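Local coordinates for protein beta-galacturonidase (Eisenbergiella tayi, PDB 6NCW) that hydrolyses beta-galacturonides as a family 2 glycoside hydrolase and may also act on beta-glucuronides, at residues 276-281 and 311-316; 332-337 and 373-378; 405-410 and 422-427. One frame throughout, in Å; residues are numbered along the deposited sequence.

Contacts 1, 2 and 3 follow one another along the chain, each closing before the next opens, so none nests in or crosses another. Contact 1 closes a loop holding helix 290-302 and strand 307-309, joining the loops that follow the first two parallel barrel strands. Contact 2 encloses helices 341-344 and 349-364 and pairs strand 329-333 with 370-374. Contact 3 spans a short helix-free connection between strands 406-410 and 425-428. Segment 311-316 touches contact 2, and 373-378 touches 405-410, whereas contacts 1 and 3 stay about 6 Å apart at their nearest atoms. Together they follow successive strands of the TIM barrel from the first to the sixth.

Contact 1: 276-281 and 311-316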
loop_
_atom_site.group_PDB
_atom_site.type_symbol
_atom_site.label_atom_id
_atom_site.label_comp_id
_atom_site.label_asym_id
_atom_site.label_seq_id
_atom_site.Cartn_x
_atom_site.Cartn_y
_atom_site.Cartn_z
ATOM N N CYS A 276 -16.552 14.033 14.424
ATOM C CA CYS A 276 -15.568 14.054 15.483
ATOM C C CYS A 276 -14.207 14.299 14.844
ATOM O O CYS A 276 -13.872 13.670 13.841
ATOM C CB CYS A 276 -15.579 12.733 16.246
ATOM S SG CYS A 276 -17.146 12.384 17.110
ATOM N N ARG A 277 -13.432 15.235 15.394
ATOM C CA ARG A 277 -12.096 15.488 14.873
ATOM C C ARG A 277 -11.125 15.684 16.027
ATOM O O ARG A 277 -11.295 16.605 16.840
ATOM C CB ARG A 277 -12.077 16.702 13.935
ATOM C CG ARG A 277 -10.672 17.091 13.444
ATOM C CD ARG A 277 -10.713 18.408 12.660
ATOM N NE ARG A 277 -9.383 18.906 12.313
ATOM C CZ ARG A 277 -8.627 19.664 13.107
ATOM N NH1 ARG A 277 -9.062 20.002 14.314
ATOM N NH2 ARG A 277 -7.429 20.074 12.693
ATOM N N HIS A 278 -10.116 14.813 16.083
ATOM C CA HIS A 278 -8.947 14.975 16.946
ATOM C C HIS A 278 -7.977 15.994 16.359
ATOM O O HIS A 278 -7.832 16.116 15.140
ATOM C CB HIS A 278 -8.203 13.633 17.106
ATOM C CG HIS A 278 -8.671 12.816 18.269
ATOM N ND1 HIS A 278 -8.466 13.205 19.577
ATOM C CD2 HIS A 278 -9.360 11.651 18.324
ATOM C CE1 HIS A 278 -8.999 12.309 20.386
ATOM N NE2 HIS A 278 -9.532 11.347 19.651
ATOM N N GLU A 279 -7.268 16.690 17.239
ATOM C CA GLU A 279 -6.071 17.431 16.841
ATOM C C GLU A 279 -4.932 16.421 16.672
ATOM O O GLU A 279 -4.152 16.163 17.595
ATOM C CB GLU A 279 -5.724 18.507 17.869
ATOM C CG GLU A 279 -6.787 19.635 17.969
ATOM C CD GLU A 279 -6.358 20.802 18.896
ATOM O OE1 GLU A 279 -6.812 21.960 18.681
ATOM O OE2 GLU A 279 -5.585 20.547 19.847
ATOM N N ASP A 280 -4.845 15.810 15.487
ATOM C CA ASP A 280 -3.785 14.839 15.242
ATOM C C ASP A 280 -3.409 14.842 13.766
ATOM O O ASP A 280 -4.272 14.994 12.895
ATOM C CB ASP A 280 -4.217 13.444 15.690
ATOM C CG ASP A 280 -3.043 12.468 15.787
ATOM O OD1 ASP A 280 -2.848 11.685 14.829
ATOM O OD2 ASP A 280 -2.314 12.494 16.817
ATOM N N HIS A 281 -2.116 14.672 13.487
ATOM C CA HIS A 281 -1.635 14.722 12.109
ATOM C C HIS A 281 -0.283 14.033 12.091
ATOM O O HIS A 281 0.484 14.182 13.054
ATOM C CB HIS A 281 -1.522 16.169 11.615
ATOM C CG HIS A 281 -1.078 16.316 10.193
ATOM N ND1 HIS A 281 0.203 16.025 9.775
ATOM C CD2 HIS A 281 -1.737 16.772 9.099
ATOM C CE1 HIS A 281 0.313 16.285 8.485
ATOM N NE2 HIS A 281 -0.854 16.723 8.048
ATOM N N VAL A 311 -13.271 16.083 19.926
ATOM C CA VAL A 311 -12.858 14.909 20.704
ATOM C C VAL A 311 -11.363 14.978 21.013
ATOM O O VAL A 311 -10.547 15.224 20.117
ATOM C CB VAL A 311 -13.192 13.615 19.947
ATOM C CG1 VAL A 311 -14.715 13.458 19.822
ATOM C CG2 VAL A 311 -12.511 13.593 18.544
ATOM N N HIS A 312 -10.983 14.779 22.285
ATOM C CA HIS A 312 -11.832 14.865 23.492
ATOM C C HIS A 312 -11.189 15.901 24.424
ATOM O O HIS A 312 -10.761 15.583 25.540
ATOM C CB HIS A 312 -11.943 13.530 24.223
ATOM C CG HIS A 312 -12.599 12.451 23.414
ATOM N ND1 HIS A 312 -13.936 12.474 23.092
ATOM C CD2 HIS A 312 -12.101 11.318 22.864
ATOM C CE1 HIS A 312 -14.240 11.393 22.390
ATOM N NE2 HIS A 312 -13.145 10.673 22.241
ATOM N N TYR A 313 -11.090 17.140 23.960
ATOM C CA TYR A 313 -10.399 18.175 24.716
ATOM C C TYR A 313 -10.647 19.505 24.023
ATOM O O TYR A 313 -11.051 19.529 22.860
ATOM C CB TYR A 313 -8.882 17.889 24.809
ATOM C CG TYR A 313 -8.361 17.264 23.558
ATOM C CD1 TYR A 313 -8.280 18.001 22.384
ATOM C CD2 TYR A 313 -7.991 15.920 23.524
ATOM C CE1 TYR A 313 -7.847 17.436 21.218
ATOM C CE2 TYR A 313 -7.539 15.342 22.357
ATOM C CZ TYR A 313 -7.468 16.106 21.198
ATOM O OH TYR A 313 -7.031 15.548 20.013
ATOM N N PRO A 314 -10.397 20.614 24.708
ATOM C CA PRO A 314 -10.564 21.917 24.059
ATOM C C PRO A 314 -9.560 22.074 22.933
ATOM O O PRO A 314 -8.462 21.507 22.969
ATOM C CB PRO A 314 -10.320 22.923 25.198
ATOM C CG PRO A 314 -10.663 22.138 26.461
ATOM C CD PRO A 314 -10.149 20.734 26.155
ATOM N N ASN A 315 -9.958 22.833 21.912
ATOM C CA ASN A 315 -9.155 23.041 20.714
ATOM C C ASN A 315 -8.455 24.395 20.717
ATOM O O ASN A 315 -8.853 25.329 21.416
ATOM C CB ASN A 315 -10.013 22.932 19.451
ATOM C CG ASN A 315 -10.125 21.496 18.940
ATOM O OD1 ASN A 315 -9.996 20.532 19.720
ATOM N ND2 ASN A 315 -10.341 21.345 17.629
ATOM N N ASP A 316 -7.397 24.473 19.908
ATOM C CA ASP A 316 -6.736 25.708 19.513
ATOM C C ASP A 316 -7.737 26.798 19.126
ATOM O O ASP A 316 -8.602 26.596 18.271
ATOM C CB ASP A 316 -5.813 25.409 18.326
ATOM C CG ASP A 316 -4.777 26.493 18.081
ATOM O OD1 ASP A 316 -3.700 26.139 17.546
ATOM O OD2 ASP A 316 -5.034 27.692 18.394
HETATM O O HOH W 1 -10.115 17.773 18.923
HETATM O O HOH W 2 -11.346 19.447 15.941
HETATM O O HOH W 3 -4.416 15.005 19.821
#
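Glu279 reaches along Tyr313, Asn315 and Asp316, and its extended side chain meets them in turn. Its CB lies 3.9 Å from Tyr313 OH. CG and CD run antiparallel to the Asn315 side chain, carboxylate and amide planes 30° apart; Glu279 CG to Asn315 OD1 is 3.8 Å. At the tip, Glu279 OE1 receives Asp316 N at 2.9 Å on its syn lone pair, and the angle of 164° shows a nearly straight bond. OE2 is taken by Arg140 in a salt bridge from outside both loops. Asp316 is the N-cap of helix 317-326, its own carboxylate accepting from Leu318 N, so Glu279 grips the residue from which that helix starts.

His278 ND1 and Tyr313 OH share a hydrogen bond of 2.8 Å. The same hydroxyl meets Glu279 N in a weak bond and also bonds water 3, which donates to Glu279 O. Tyr313 CG lies between its backbone N and carbonyl carbon (chi1 36°), which carries the phenol back to segment 276-281. Val311 brings CG2 over one face of the His278 ring, 3.8 Å from the centroid, a CH-pi contact, while Val311 CG1 rests 3.7 Å from Cys276 CB.

The two loops follow the first and second TIM-barrel strands, 268-276 and 307-309. The second holds the galacturonate-binding His312, which follows a cis peptide and bonds Glu333 through ND1. Arg277, salt-bridged to Asp296, does not bond Asn315 directly: Arg277 NH1 and Asn315 ND2 both donate to water 2, which donates to Arg277 O. Between Arg140 and a backbone N-H, the buried Glu279 carboxylate has a partner for each oxygen, which would probably favour its ionised form.

Contact 2: 332-337 and 373-378; sequences EENHAR and WGILNE. With GOL (glycerol), chain G.
Glu332 O receives the backbone N-H of Gly374 at 2.8 Å from Gly374 N, nearly straight at 163°, and the CA-H of Trp373 points at the same oxygen. This pairs the parallel strands 329-333 and 370-374, the third and fourth of the TIM barrel. The next rung is Asn334 N to Gly374 O, 3.2 Å, with the donor above the carbonyl plane. Gly374 has no side chain, and at this close point Glu333 CB comes 3.3 Å from Gly374 O.

On the face carrying them, Glu332 and Trp373 extend in the same direction, flank to flank. Glu332 OE2 meets the indole edge at Trp373 CZ3, its carboxylate 16° from the ring plane, and is itself bonded to His364. The other face carries Glu333, whose OE1 is held by His312 ND1 and whose OE2 pairs with Arg309; water 4 links OE2 to Ile375 O.

Beyond the strands, Asn334 continues the pairing with its side chain. Its chi1 of 71° swings the amide toward Leu376, and OD1 accepts Leu376 N at 2.9 Å, in the carbonyl plane and on a lone pair. Water 5 lies within hydrogen-bonding distance of Asn334 O and Ala336 O and accepts from Asn377 N.

Asn377 and Glu378 form the Asn-Glu pair that follows the fourth barrel strand in clan GH-A. Arg337 and Asn377, both galacturonate-binding, run alongside each other with Arg337 CG 3.4 Å from Asn377 ND2. Asn377 OD1 accepts from Arg309 NH2, which also holds Glu333 OE2, orienting the amide. A glycerol, probably from the crystallisation liquor, occupies the site: Arg337 NE donates to glycerol O2 and Arg337 NH2 to O3, while Asn377 ND2 reaches glycerol O1 at 2.8 Å.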
loop_
_atom_site.group_PDB
_atom_site.type_symbol
_atom_site.label_atom_id
_atom_site.label_comp_id
_atom_site.label_asym_id
_atom_site.label_seq_id
_atom_site.Cartn_x
_atom_site.Cartn_y
_atom_site.Cartn_z
ATOM N N GLU A 332 -17.681 21.752 21.946
ATOM C CA GLU A 332 -16.391 21.688 22.617
ATOM C C GLU A 332 -16.568 21.030 23.980
ATOM O O GLU A 332 -17.543 21.303 24.682
ATOM C CB GLU A 332 -15.745 23.076 22.757
ATOM C CG GLU A 332 -14.340 23.011 23.352
ATOM C CD GLU A 332 -13.510 24.298 23.212
ATOM O OE1 GLU A 332 -12.461 24.258 22.523
ATOM O OE2 GLU A 332 -13.882 25.341 23.803
ATOM N N GLU A 333 -15.649 20.133 24.346
ATOM C CA GLU A 333 -15.752 19.432 25.623
ATOM C C GLU A 333 -14.454 19.550 26.418
ATOM O O GLU A 333 -13.397 19.862 25.868
ATOM C CB GLU A 333 -16.125 17.947 25.430
ATOM C CG GLU A 333 -15.177 17.117 24.546
ATOM C CD GLU A 333 -15.777 15.747 24.228
ATOM O OE1 GLU A 333 -15.012 14.770 24.033
ATOM O OE2 GLU A 333 -17.032 15.660 24.164
ATOM N N ASN A 334 -14.549 19.312 27.732
ATOM C CA ASN A 334 -13.361 19.295 28.570
ATOM C C ASN A 334 -12.533 18.041 28.281
ATOM O O ASN A 334 -12.966 17.124 27.578
ATOM C CB ASN A 334 -13.724 19.398 30.061
ATOM C CG ASN A 334 -14.389 18.140 30.642
ATOM O OD1 ASN A 334 -14.994 17.324 29.941
ATOM N ND2 ASN A 334 -14.287 18.001 31.954
ATOM N N HIS A 335 -11.309 18.027 28.799
ATOM C CA HIS A 335 -10.373 16.962 28.458
ATOM C C HIS A 335 -10.640 15.748 29.342
ATOM O O HIS A 335 -10.253 15.725 30.512
ATOM C CB HIS A 335 -8.931 17.426 28.601
ATOM C CG HIS A 335 -7.946 16.328 28.365
ATOM N ND1 HIS A 335 -6.680 16.326 28.907
ATOM C CD2 HIS A 335 -8.054 15.176 27.661
ATOM C CE1 HIS A 335 -6.043 15.225 28.533
ATOM N NE2 HIS A 335 -6.858 14.510 27.774
ATOM N N ALA A 336 -11.299 14.733 28.774
ATOM C CA ALA A 336 -11.546 13.460 29.444
ATOM C C ALA A 336 -12.033 12.445 28.412
ATOM O O ALA A 336 -12.854 12.788 27.555
ATOM C CB ALA A 336 -12.587 13.622 30.555
ATOM N N ARG A 337 -11.556 11.199 28.501
ATOM C CA ARG A 337 -12.090 10.143 27.633
ATOM C C ARG A 337 -12.016 8.779 28.311
ATOM O O ARG A 337 -10.918 8.272 28.578
ATOM C CB ARG A 337 -11.353 10.088 26.289
ATOM C CG ARG A 337 -11.883 8.985 25.365
ATOM C CD ARG A 337 -10.763 8.158 24.606
ATOM N NE ARG A 337 -11.392 6.950 24.075
ATOM C CZ ARG A 337 -11.620 5.840 24.778
ATOM N NH1 ARG A 337 -11.207 5.727 26.038
ATOM N NH2 ARG A 337 -12.254 4.830 24.205
ATOM N N TRP A 373 -21.544 22.928 25.400
ATOM C CA TRP A 373 -20.408 22.443 26.179
ATOM C C TRP A 373 -20.593 20.966 26.506
ATOM O O TRP A 373 -21.644 20.568 27.011
ATOM C CB TRP A 373 -20.242 23.225 27.488
ATOM C CG TRP A 373 -20.007 24.721 27.348
ATOM C CD1 TRP A 373 -20.824 25.724 27.800
ATOM C CD2 TRP A 373 -18.874 25.369 26.760
ATOM N NE1 TRP A 373 -20.276 26.952 27.521
ATOM C CE2 TRP A 373 -19.080 26.764 26.879
ATOM C CE3 TRP A 373 -17.711 24.910 26.128
ATOM C CZ2 TRP A 373 -18.163 27.703 26.385
ATOM C CZ3 TRP A 373 -16.800 25.841 25.642
ATOM C CH2 TRP A 373 -17.032 27.221 25.776
ATOM N N GLY A 374 -19.548 20.171 26.291
ATOM C CA GLY A 374 -19.591 18.772 26.660
ATOM C C GLY A 374 -18.669 18.457 27.814
ATOM O O GLY A 374 -17.697 19.178 28.055
ATOM N N ILE A 375 -18.938 17.378 28.544
ATOM C CA ILE A 375 -18.008 16.937 29.578
ATOM C C ILE A 375 -17.857 15.419 29.542
ATOM O O ILE A 375 -18.740 14.696 29.070
ATOM C CB ILE A 375 -18.445 17.383 30.996
ATOM C CG1 ILE A 375 -19.819 16.805 31.363
ATOM C CG2 ILE A 375 -18.447 18.885 31.123
ATOM C CD1 ILE A 375 -20.264 17.187 32.776
ATOM N N LEU A 376 -16.709 14.950 30.032
ATOM C CA LEU A 376 -16.549 13.579 30.525
ATOM C C LEU A 376 -17.062 12.534 29.532
ATOM O O LEU A 376 -17.867 11.654 29.870
ATOM C CB LEU A 376 -17.244 13.420 31.876
ATOM C CG LEU A 376 -16.748 14.340 32.991
ATOM C CD1 LEU A 376 -17.491 13.993 34.280
ATOM C CD2 LEU A 376 -15.212 14.254 33.153
ATOM N N ASN A 377 -16.566 12.628 28.299
ATOM C CA ASN A 377 -16.842 11.626 27.279
ATOM C C ASN A 377 -16.614 10.207 27.795
ATOM O O ASN A 377 -15.512 9.860 28.230
ATOM C CB ASN A 377 -15.964 11.885 26.052
ATOM C CG ASN A 377 -16.119 10.800 25.005
ATOM O OD1 ASN A 377 -17.050 10.837 24.192
ATOM N ND2 ASN A 377 -15.216 9.810 25.031
ATOM N N GLU A 378 -17.673 9.394 27.747
ATOM C CA GLU A 378 -17.631 7.975 28.105
ATOM C C GLU A 378 -17.025 7.722 29.491
ATOM O O GLU A 378 -16.404 6.684 29.730
ATOM C CB GLU A 378 -16.881 7.166 27.041
ATOM C CG GLU A 378 -17.598 7.137 25.692
ATOM C CD GLU A 378 -17.098 6.022 24.780
ATOM O OE1 GLU A 378 -16.090 5.359 25.134
ATOM O OE2 GLU A 378 -17.720 5.811 23.705
HETATM C C1 GOL G . -14.678 6.946 22.443
HETATM O O1 GOL G . -15.458 8.024 22.863
HETATM C C2 GOL G . -13.726 7.426 21.297
HETATM O O2 GOL G . -12.580 8.023 21.783
HETATM C C3 GOL G . -13.332 6.142 20.525
HETATM O O3 GOL G . -12.474 5.365 21.356
HETATM O O HOH W 4 -18.655 14.483 26.132
HETATM O O HOH W 5 -14.799 14.977 27.663
#

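Contact 3: 405-410 and 422-427; sequences PRSSAS and PEVVSY
Arg406 grips Glu423 side-on: Arg406 NE reaches Glu423 OE1 at 3.0 Å and Arg406 NH2 reaches Glu423 OE2 at 2.8 Å. Both oxygens use their syn lone pairs, and the two flat groups share almost one plane, 18° between them. Glu423 bends at chi2 (71°), folding its carboxylate back to Arg406, where OE1 also accepts Arg406 N on its anti lone pair. Arg406 O in turn accepts Val424 N.

Farther along, two hydroxyls form a directed relay. Ser426 OG donates to Ser407 OG at 2.8 Å, and Ser407 OG donates in turn to Val424 O at 2.6 Å, approaching from above the carbonyl plane. Ser410 N donates to Ser426 O at 2.9 Å, a backbone bond of the parallel pair. Beside it Ser410 CB lies over a face of the Tyr427 ring, 4.0 Å from its centroid, in a CH-pi contact.

Outer partners hold the polar ends. Tyr394 O of helix 384-400 takes Arg406 NH1, Asp416 bonds Ser410 OG, and Arg412 O bonds Tyr427 OH. Ala409 packs on the galacturonate-binding Asn377. This parallel pairing joins strands 406-410 and 425-428, the fifth and sixth of the TIM barrel.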
loop_
_atom_site.group_PDB
_atom_site.type_symbol
_atom_site.label_atom_id
_atom_site.label_comp_id
_atom_site.label_asym_id
_atom_site.label_seq_id
_atom_site.Cartn_x
_atom_site.Cartn_y
_atom_site.Cartn_z
ATOM N N PRO A 405 -26.351 25.400 26.093
ATOM C CA PRO A 405 -26.706 24.060 26.573
ATOM C C PRO A 405 -25.467 23.231 26.893
ATOM O O PRO A 405 -24.352 23.524 26.453
ATOM C CB PRO A 405 -27.488 23.457 25.400
ATOM C CG PRO A 405 -26.996 24.177 24.213
ATOM C CD PRO A 405 -26.701 25.591 24.677
ATOM N N ARG A 406 -25.678 22.184 27.686
ATOM C CA ARG A 406 -24.618 21.273 28.096
ATOM C C ARG A 406 -25.021 19.841 27.792
ATOM O O ARG A 406 -26.211 19.522 27.687
ATOM C CB ARG A 406 -24.315 21.385 29.593
ATOM C CG ARG A 406 -24.134 22.813 30.086
ATOM C CD ARG A 406 -24.377 22.900 31.607
ATOM N NE ARG A 406 -25.795 22.770 31.920
ATOM C CZ ARG A 406 -26.296 22.746 33.148
ATOM N NH1 ARG A 406 -25.498 22.856 34.202
ATOM N NH2 ARG A 406 -27.600 22.622 33.323
ATOM N N SER A 407 -24.013 18.968 27.684
ATOM C CA SER A 407 -24.245 17.555 27.400
ATOM C C SER A 407 -22.992 16.758 27.761
ATOM O O SER A 407 -21.999 17.301 28.250
ATOM C CB SER A 407 -24.626 17.344 25.933
ATOM O OG SER A 407 -25.214 16.068 25.723
ATOM N N SER A 408 -23.057 15.454 27.514
ATOM C CA SER A 408 -21.947 14.524 27.701
ATOM C C SER A 408 -22.193 13.348 26.767
ATOM O O SER A 408 -23.302 12.815 26.747
ATOM C CB SER A 408 -21.863 14.029 29.149
ATOM O OG SER A 408 -20.848 13.043 29.296
ATOM N N ALA A 409 -21.173 12.950 25.999
ATOM C CA ALA A 409 -21.277 11.766 25.145
ATOM C C ALA A 409 -21.220 10.509 26.012
ATOM O O ALA A 409 -20.171 10.184 26.577
ATOM C CB ALA A 409 -20.168 11.768 24.097
ATOM N N SER A 410 -22.345 9.805 26.138
ATOM C CA SER A 410 -22.408 8.607 26.965
ATOM C C SER A 410 -22.224 7.338 26.148
ATOM O O SER A 410 -22.655 7.248 24.996
ATOM C CB SER A 410 -23.743 8.511 27.702
ATOM O OG SER A 410 -23.841 7.265 28.384
ATOM N N PRO A 422 -28.045 17.142 31.924
ATOM C CA PRO A 422 -27.781 17.994 30.755
ATOM C C PRO A 422 -29.047 18.464 30.048
ATOM O O PRO A 422 -30.129 17.882 30.169
ATOM C CB PRO A 422 -26.971 17.077 29.832
ATOM C CG PRO A 422 -27.459 15.707 30.165
ATOM C CD PRO A 422 -27.666 15.739 31.657
ATOM N N GLU A 423 -28.869 19.504 29.229
ATOM C CA GLU A 423 -29.940 19.948 28.344
ATOM C C GLU A 423 -30.127 19.029 27.145
ATOM O O GLU A 423 -31.226 18.974 26.582
ATOM C CB GLU A 423 -29.674 21.365 27.835
ATOM C CG GLU A 423 -29.912 22.458 28.862
ATOM C CD GLU A 423 -28.862 22.476 29.945
ATOM O OE1 GLU A 423 -27.663 22.207 29.663
ATOM O OE2 GLU A 423 -29.242 22.756 31.090
ATOM N N VAL A 424 -29.070 18.358 26.701
ATOM C CA VAL A 424 -29.129 17.450 25.562
ATOM C C VAL A 424 -28.607 16.098 26.013
ATOM O O VAL A 424 -27.629 16.031 26.768
ATOM C CB VAL A 424 -28.309 17.986 24.370
ATOM C CG1 VAL A 424 -28.403 17.037 23.158
ATOM C CG2 VAL A 424 -28.784 19.374 24.000
ATOM N N VAL A 425 -29.282 15.022 25.575
ATOM C CA VAL A 425 -28.819 13.650 25.799
ATOM C C VAL A 425 -28.022 13.197 24.584
ATOM O O VAL A 425 -28.499 13.303 23.449
ATOM C CB VAL A 425 -30.000 12.697 26.039
ATOM C CG1 VAL A 425 -29.477 11.291 26.302
ATOM C CG2 VAL A 425 -30.898 13.198 27.176
ATOM N N SER A 426 -26.819 12.671 24.810
ATOM C CA SER A 426 -25.941 12.273 23.714
ATOM C C SER A 426 -25.375 10.885 23.955
ATOM O O SER A 426 -24.991 10.547 25.079
ATOM C CB SER A 426 -24.795 13.276 23.546
ATOM O OG SER A 426 -25.324 14.565 23.358
ATOM N N TYR A 427 -25.312 10.086 22.889
ATOM C CA TYR A 427 -24.855 8.708 22.989
ATOM C C TYR A 427 -23.873 8.360 21.876
ATOM O O TYR A 427 -24.047 8.765 20.729
ATOM C CB TYR A 427 -26.042 7.761 22.968
ATOM C CG TYR A 427 -26.437 7.349 24.368
ATOM C CD1 TYR A 427 -27.413 8.043 25.086
ATOM C CD2 TYR A 427 -25.801 6.290 24.987
ATOM C CE1 TYR A 427 -27.759 7.654 26.395
ATOM C CE2 TYR A 427 -26.134 5.897 26.273
ATOM C CZ TYR A 427 -27.104 6.571 26.973
ATOM O OH TYR A 427 -27.392 6.136 28.253
#